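Glutathione S-transferase (Cupriavidus metallidurans, PDB 4MK3) probably acts as a glutathione transferase, joining glutathione to electrophilic substrates, and is seen here with glutathione sulfinic acid in its glutathione site. Local coordinates at residues A27-P32 and K36-L41; L177-V182 and V206-K211. All blocks are in the same frame, centred on the assembly; numbering follows the deposited sequence.

Interaction 1: residues A27-P32 and K36-L41; sequences ASQTSP and KVRVVL. With GSF (L-gamma-glutamyl-3-sulfino-L-alanylglycine), chain E.
Gln29 and Arg38 meet at their polar ends, where in one of its two conformers Arg38 NH1 gives Gln29 OE1 a weak and doubtful hydrogen bond of 3.2 Å. The amide and guanidinium planes stand 80° apart and the N-H points well off the oxygen. A water bridges the pair in that conformer: in the guanidinium plane at its edge, it takes a bond from Arg38 NH2 at 2.7 Å and gives a weak one to Gln29 OE1. Gln29 reaches back because its chain bends at chi2 (-79°), and its NE2 has a firmer partner in Glu52.

Lys36 N bonds to Pro32 O at 3.0 Å in the first turn of the helix. Ser31 is the N-cap, its OG bonded to Ala34 N. With OG anti to the backbone N (chi1 166°), the hydroxyl also donates to GSF O2S at 2.4 Å, too short to be taken at face value, so one atom appears to serve sulfinate and helix start. Ser28 OG accepts from Ser31 N in an ST motif. Lys36 NZ makes salt bridges to Glu116 and Asp120 and hydrogen-bonds Ser85 OG, itself bonded to GSF, which puts Lys36 in the pocket's second shell.

The loop leads from strand 24-27 into helix 32-44, the first beta-alpha connection of the thioredoxin-like domain; Val37 and Val40 lean on helix 85-94, and Pro32 on Tyr188 of helix 177-192.

Interaction 2: residues L177-V182 and V206-K211; sequences LADVAV and VAFQEK
Helices 177-192 and 203-212 meet nearly at right angles around Phe208, their short segments running 98° apart with 11.0 Å between axes. The backbones come nearest at Asp179 with Phe208 and Val182 with Gln209, each pair 8.7 Å from CA to CA.

Phe208 projects from its helix with CG anti to the backbone N (chi1 166°), and the far end of the ring enters between Asp179 and Val182, one turn apart. Its CZ lies 3.5 Å from Asp179 O, and Asp179 CA sits in the ring plane at the edge. Asp179 OD1 also approaches the edge, 3.4 Å from Phe208 CE2, with carboxylate and ring planes 33° apart, probably a mildly favourable approach of oxygen to the slightly positive ring rim. Val182 CG1 packs obliquely at 3.7 Å from Phe208 CE1. Phe208 cut back to an alanine would probably leave the space between the helices unfilled, and Asp179 and Val182 without the ring between them.

The carboxylate is held elsewhere: OD1 accepts from Cys170 N and OD2 from Thr176 N, the latter one half of a capping box and consistent with the N-capping box known at this helix start in glutathione transferases. Gln209 NE2 bonds to Gly183 O, a second tie between the helices. Within this all-helical domain, Ala181 and Val182 pack on helix 106-134 and Val180 on helix 32-44.

How the interactions relate
Helix 32-44 of interaction 1 packs directly on helix 177-192 of interaction 2, so the two contacts join across the boundary between the thioredoxin-like and helical domains; the centres of the contacts lie about 15 Å apart. Val39 CG1 and Val180 CG1 meet at 3.5 Å, while Val40 CG2 lies 3.8 Å from Leu177 CD1. Lys36 CD touches Ala181 CB at 4.0 Å. Helix 177-192 thus faces helix 32-44 with Leu177, Val180 and Ala181, and helix 203-212 with Asp179 and Val182. The bound glutathione sulfinic acid belongs to interaction 1, through Ser31 and Pro32; interaction 2 stands a layer behind, on a different flank of helix 177-192, somewhat more than a quarter turn round from helix 32-44.

Interaction 1: residues A27-P32 and K36-L41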
loop_
_atom_site.group_PDB
_atom_site.type_symbol
_atom_site.label_atom_id
_atom_site.label_comp_id
_atom_site.label_asym_id
_atom_site.label_seq_id
_atom_site.Cartn_x
_atom_site.Cartn_y
_atom_site.Cartn_z
ATOM N N ALA A 27 13.685 2.418 10.571
ATOM C CA ALA A 27 13.593 3.271 9.405
ATOM C C ALA A 27 14.968 3.505 8.848
ATOM O O ALA A 27 15.926 2.963 9.331
ATOM C CB ALA A 27 12.955 4.583 9.794
ATOM N N SER A 28 15.057 4.317 7.806
ATOM C CA SER A 28 16.345 4.788 7.336
ATOM C C SER A 28 16.153 6.266 7.043
ATOM O O SER A 28 15.016 6.747 6.941
ATOM C CB SER A 28 16.793 4.036 6.095
ATOM O OG SER A 28 16.002 4.436 4.990
ATOM N N GLN A 29 17.268 6.977 6.929
ATOM C CA GLN A 29 17.219 8.417 6.710
ATOM C C GLN A 29 16.906 8.754 5.257
ATOM O O GLN A 29 16.605 9.913 4.943
ATOM C CB GLN A 29 18.543 9.060 7.118
ATOM C CG GLN A 29 18.899 8.920 8.606
ATOM C CD GLN A 29 18.162 9.908 9.505
ATOM O OE1 GLN A 29 17.708 10.962 9.055
ATOM N NE2 GLN A 29 18.064 9.579 10.793
ATOM N N THR A 30 16.960 7.757 4.375
ATOM C CA THR A 30 16.662 7.979 2.951
ATOM C C THR A 30 15.265 7.510 2.563
ATOM O O THR A 30 14.688 8.059 1.620
ATOM C CB THR A 30 17.692 7.264 2.037
ATOM O OG1 THR A 30 17.789 5.882 2.407
ATOM C CG2 THR A 30 19.040 7.901 2.173
ATOM N N SER A 31 14.700 6.547 3.291
ATOM C CA SER A 31 13.420 5.935 2.925
ATOM C C SER A 31 12.333 6.996 2.845
ATOM O O SER A 31 12.063 7.665 3.842
ATOM C CB SER A 31 12.996 4.862 3.936
ATOM O OG SER A 31 11.615 4.500 3.765
ATOM N N PRO A 32 11.689 7.136 1.671
ATOM C CA PRO A 32 10.656 8.180 1.570
ATOM C C PRO A 32 9.375 7.797 2.287
ATOM O O PRO A 32 8.643 8.670 2.771
ATOM C CB PRO A 32 10.460 8.313 0.065
ATOM C CG PRO A 32 10.845 7.001 -0.508
ATOM C CD PRO A 32 11.961 6.497 0.367
ATOM N N LYS A 36 7.771 10.033 5.356
ATOM C CA LYS A 36 6.372 10.379 5.574
ATOM C C LYS A 36 5.961 10.190 7.029
ATOM O O LYS A 36 5.339 11.061 7.648
ATOM C CB LYS A 36 5.473 9.563 4.632
ATOM C CG LYS A 36 3.977 9.788 4.834
ATOM C CD LYS A 36 3.115 8.973 3.858
ATOM C CE LYS A 36 3.336 7.492 4.070
ATOM N NZ LYS A 36 2.394 6.641 3.290
ATOM N N VAL A 37 6.326 9.042 7.606
ATOM C CA VAL A 37 6.016 8.766 8.995
ATOM C C VAL A 37 6.741 9.722 9.940
ATOM O O VAL A 37 6.163 10.221 10.889
ATOM C CB VAL A 37 6.365 7.309 9.341
ATOM C CG1 VAL A 37 6.348 7.091 10.860
ATOM C CG2 VAL A 37 5.432 6.355 8.603
ATOM N N ARG A 38 8.011 9.978 9.680
ATOM C CA ARG A 38 8.758 10.886 10.520
ATOM C C ARG A 38 8.193 12.304 10.474
ATOM O O ARG A 38 8.141 12.986 11.496
ATOM C CB ARG A 38 10.223 10.869 10.136
ATOM C CG ARG A 38 10.855 9.505 10.309
ATOM C CD ARG A 38 12.259 9.526 9.826
ATOM N NE ARG A 38 13.059 10.425 10.629
ATOM C CZ ARG A 38 14.149 11.024 10.191
ATOM N NH1 ARG A 38 14.522 10.831 8.943
ATOM N NH2 ARG A 38 14.847 11.818 10.993
ATOM N N VAL A 39 7.753 12.737 9.301
ATOM C CA VAL A 39 7.106 14.047 9.193
ATOM C C VAL A 39 5.820 14.077 10.022
ATOM O O VAL A 39 5.582 15.027 10.761
ATOM C CB VAL A 39 6.862 14.432 7.727
ATOM C CG1 VAL A 39 5.915 15.636 7.625
ATOM C CG2 VAL A 39 8.200 14.721 7.031
ATOM N N VAL A 40 5.004 13.032 9.922
ATOM C CA VAL A 40 3.801 12.963 10.718
ATOM C C VAL A 40 4.174 13.035 12.204
ATOM O O VAL A 40 3.616 13.818 12.964
ATOM C CB VAL A 40 3.003 11.676 10.430
ATOM C CG1 VAL A 40 1.889 11.498 11.453
ATOM C CG2 VAL A 40 2.429 11.729 9.008
ATOM N N LEU A 41 5.121 12.217 12.647
ATOM C CA LEU A 41 5.482 12.234 14.063
ATOM C C LEU A 41 5.983 13.594 14.528
ATOM O O LEU A 41 5.669 14.043 15.618
ATOM C CB LEU A 41 6.519 11.157 14.373
ATOM C CG LEU A 41 5.987 9.732 14.191
ATOM C CD1 LEU A 41 7.115 8.732 14.123
ATOM C CD2 LEU A 41 5.062 9.368 15.338
HETATM C CB1 GSF E . 6.613 0.151 1.432
HETATM C CG1 GSF E . 7.896 0.344 2.228
HETATM C CD1 GSF E . 9.127 -0.078 1.456
HETATM O OE1 GSF E . 9.088 -0.671 0.396
HETATM C C1 GSF E . 5.151 1.305 3.073
HETATM O O11 GSF E . 5.770 1.538 4.142
HETATM O O12 GSF E . 4.342 2.163 2.630
HETATM N N1 GSF E . 4.221 -0.340 1.540
HETATM C CA1 GSF E . 5.393 0.014 2.338
HETATM N N2 GSF E . 10.347 0.274 2.015
HETATM C CA2 GSF E . 11.568 -0.121 1.399
HETATM C CB2 GSF E . 12.668 0.801 1.811
HETATM S SG2 GSF E . 12.644 2.358 0.996
HETATM O O1S GSF E . 14.020 2.880 1.067
HETATM O O2S GSF E . 11.657 3.244 1.681
HETATM C C2 GSF E . 12.034 -1.451 1.949
HETATM O O2 GSF E . 12.052 -1.655 3.160
HETATM N N3 GSF E . 12.452 -2.414 1.037
HETATM C CA3 GSF E . 12.958 -3.668 1.516
HETATM C C3 GSF E . 12.417 -4.858 0.713
HETATM O O31 GSF E . 12.958 -5.991 0.891
HETATM O O32 GSF E . 11.473 -4.725 -0.094
HETATM O O HOH W 1 16.968 13.525 11.193
#

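Interaction 2: residues L177-V182 and V206-K211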
loop_
_atom_site.group_PDB
_atom_site.type_symbol
_atom_site.label_atom_id
_atom_site.label_comp_id
_atom_site.label_asym_id
_atom_site.label_seq_id
_atom_site.Cartn_x
_atom_site.Cartn_y
_atom_site.Cartn_z
ATOM N N LEU A 177 -2.208 14.934 5.580
ATOM C CA LEU A 177 -1.342 13.838 5.179
ATOM C C LEU A 177 -1.156 13.769 3.666
ATOM O O LEU A 177 -0.133 13.274 3.193
ATOM C CB LEU A 177 -1.930 12.528 5.714
ATOM C CG LEU A 177 -1.183 11.229 5.382
ATOM C CD1 LEU A 177 0.230 11.238 5.940
ATOM C CD2 LEU A 177 -1.957 10.033 5.935
ATOM N N ALA A 178 -2.130 14.253 2.885
ATOM C CA ALA A 178 -1.946 14.305 1.449
ATOM C C ALA A 178 -0.699 15.093 1.069
ATOM O O ALA A 178 0.118 14.654 0.238
ATOM C CB ALA A 178 -3.185 14.913 0.782
ATOM N N ASP A 179 -0.564 16.268 1.675
ATOM C CA ASP A 179 0.588 17.121 1.411
ATOM C C ASP A 179 1.878 16.494 1.873
ATOM O O ASP A 179 2.895 16.556 1.170
ATOM C CB ASP A 179 0.344 18.465 2.094
ATOM C CG ASP A 179 -0.952 19.070 1.657
ATOM O OD1 ASP A 179 -1.047 19.508 0.477
ATOM O OD2 ASP A 179 -1.899 19.061 2.472
ATOM N N VAL A 180 1.864 15.903 3.066
ATOM C CA VAL A 180 3.053 15.201 3.557
ATOM C C VAL A 180 3.523 14.160 2.537
ATOM O O VAL A 180 4.699 14.109 2.180
ATOM C CB VAL A 180 2.765 14.517 4.905
ATOM C CG1 VAL A 180 3.963 13.716 5.380
ATOM C CG2 VAL A 180 2.379 15.518 5.962
ATOM N N ALA A 181 2.589 13.345 2.083
ATOM C CA ALA A 181 2.904 12.229 1.202
ATOM C C ALA A 181 3.447 12.742 -0.137
ATOM O O ALA A 181 4.465 12.259 -0.644
ATOM C CB ALA A 181 1.690 11.356 1.031
ATOM N N VAL A 182 2.781 13.730 -0.718
ATOM C CA VAL A 182 3.222 14.314 -1.981
ATOM C C VAL A 182 4.590 14.970 -1.839
ATOM O O VAL A 182 5.481 14.748 -2.657
ATOM C CB VAL A 182 2.166 15.306 -2.533
ATOM C CG1 VAL A 182 2.728 16.082 -3.720
ATOM C CG2 VAL A 182 0.889 14.555 -2.921
ATOM N N VAL A 206 6.052 22.837 -8.166
ATOM C CA VAL A 206 7.228 23.577 -7.721
ATOM C C VAL A 206 6.865 24.541 -6.586
ATOM O O VAL A 206 7.554 24.600 -5.565
ATOM C CB VAL A 206 7.894 24.316 -8.873
ATOM C CG1 VAL A 206 9.044 25.176 -8.379
ATOM C CG2 VAL A 206 8.369 23.313 -9.903
ATOM N N ALA A 207 5.768 25.281 -6.747
ATOM C CA ALA A 207 5.368 26.234 -5.721
ATOM C C ALA A 207 5.001 25.500 -4.428
ATOM O O ALA A 207 5.348 25.929 -3.327
ATOM C CB ALA A 207 4.204 27.083 -6.232
ATOM N N PHE A 208 4.293 24.393 -4.578
ATOM C CA PHE A 208 3.945 23.540 -3.447
ATOM C C PHE A 208 5.186 23.079 -2.719
ATOM O O PHE A 208 5.266 23.179 -1.498
ATOM C CB PHE A 208 3.126 22.349 -3.962
ATOM C CG PHE A 208 2.988 21.219 -2.981
ATOM C CD1 PHE A 208 3.931 20.208 -2.928
ATOM C CD2 PHE A 208 1.897 21.156 -2.146
ATOM C CE1 PHE A 208 3.800 19.166 -2.053
ATOM C CE2 PHE A 208 1.781 20.100 -1.226
ATOM C CZ PHE A 208 2.731 19.126 -1.191
ATOM N N GLN A 209 6.167 22.579 -3.465
ATOM C CA GLN A 209 7.329 21.985 -2.815
ATOM C C GLN A 209 8.183 23.042 -2.126
ATOM O O GLN A 209 8.752 22.803 -1.053
ATOM C CB GLN A 209 8.162 21.178 -3.817
ATOM C CG GLN A 209 9.165 20.248 -3.129
ATOM C CD GLN A 209 8.511 19.093 -2.401
ATOM O OE1 GLN A 209 7.327 18.831 -2.551
ATOM N NE2 GLN A 209 9.281 18.407 -1.577
ATOM N N GLU A 210 8.272 24.216 -2.731
ATOM C CA GLU A 210 9.032 25.314 -2.145
ATOM C C GLU A 210 8.466 25.698 -0.788
ATOM O O GLU A 210 9.206 26.026 0.143
ATOM C CB GLU A 210 9.035 26.513 -3.090
ATOM C CG GLU A 210 9.941 26.323 -4.296
ATOM C CD GLU A 210 10.119 27.594 -5.107
ATOM O OE1 GLU A 210 10.849 27.550 -6.120
ATOM O OE2 GLU A 210 9.535 28.631 -4.724
ATOM N N LYS A 211 7.150 25.625 -0.662
ATOM C CA LYS A 211 6.493 25.928 0.600
ATOM C C LYS A 211 6.671 24.801 1.618
ATOM O O LYS A 211 7.035 25.025 2.774
ATOM C CB LYS A 211 5.011 26.162 0.339
ATOM C CG LYS A 211 4.219 26.479 1.559
ATOM C CD LYS A 211 2.842 27.001 1.173
ATOM C CE LYS A 211 2.029 25.962 0.417
ATOM N NZ LYS A 211 0.605 26.399 0.389
#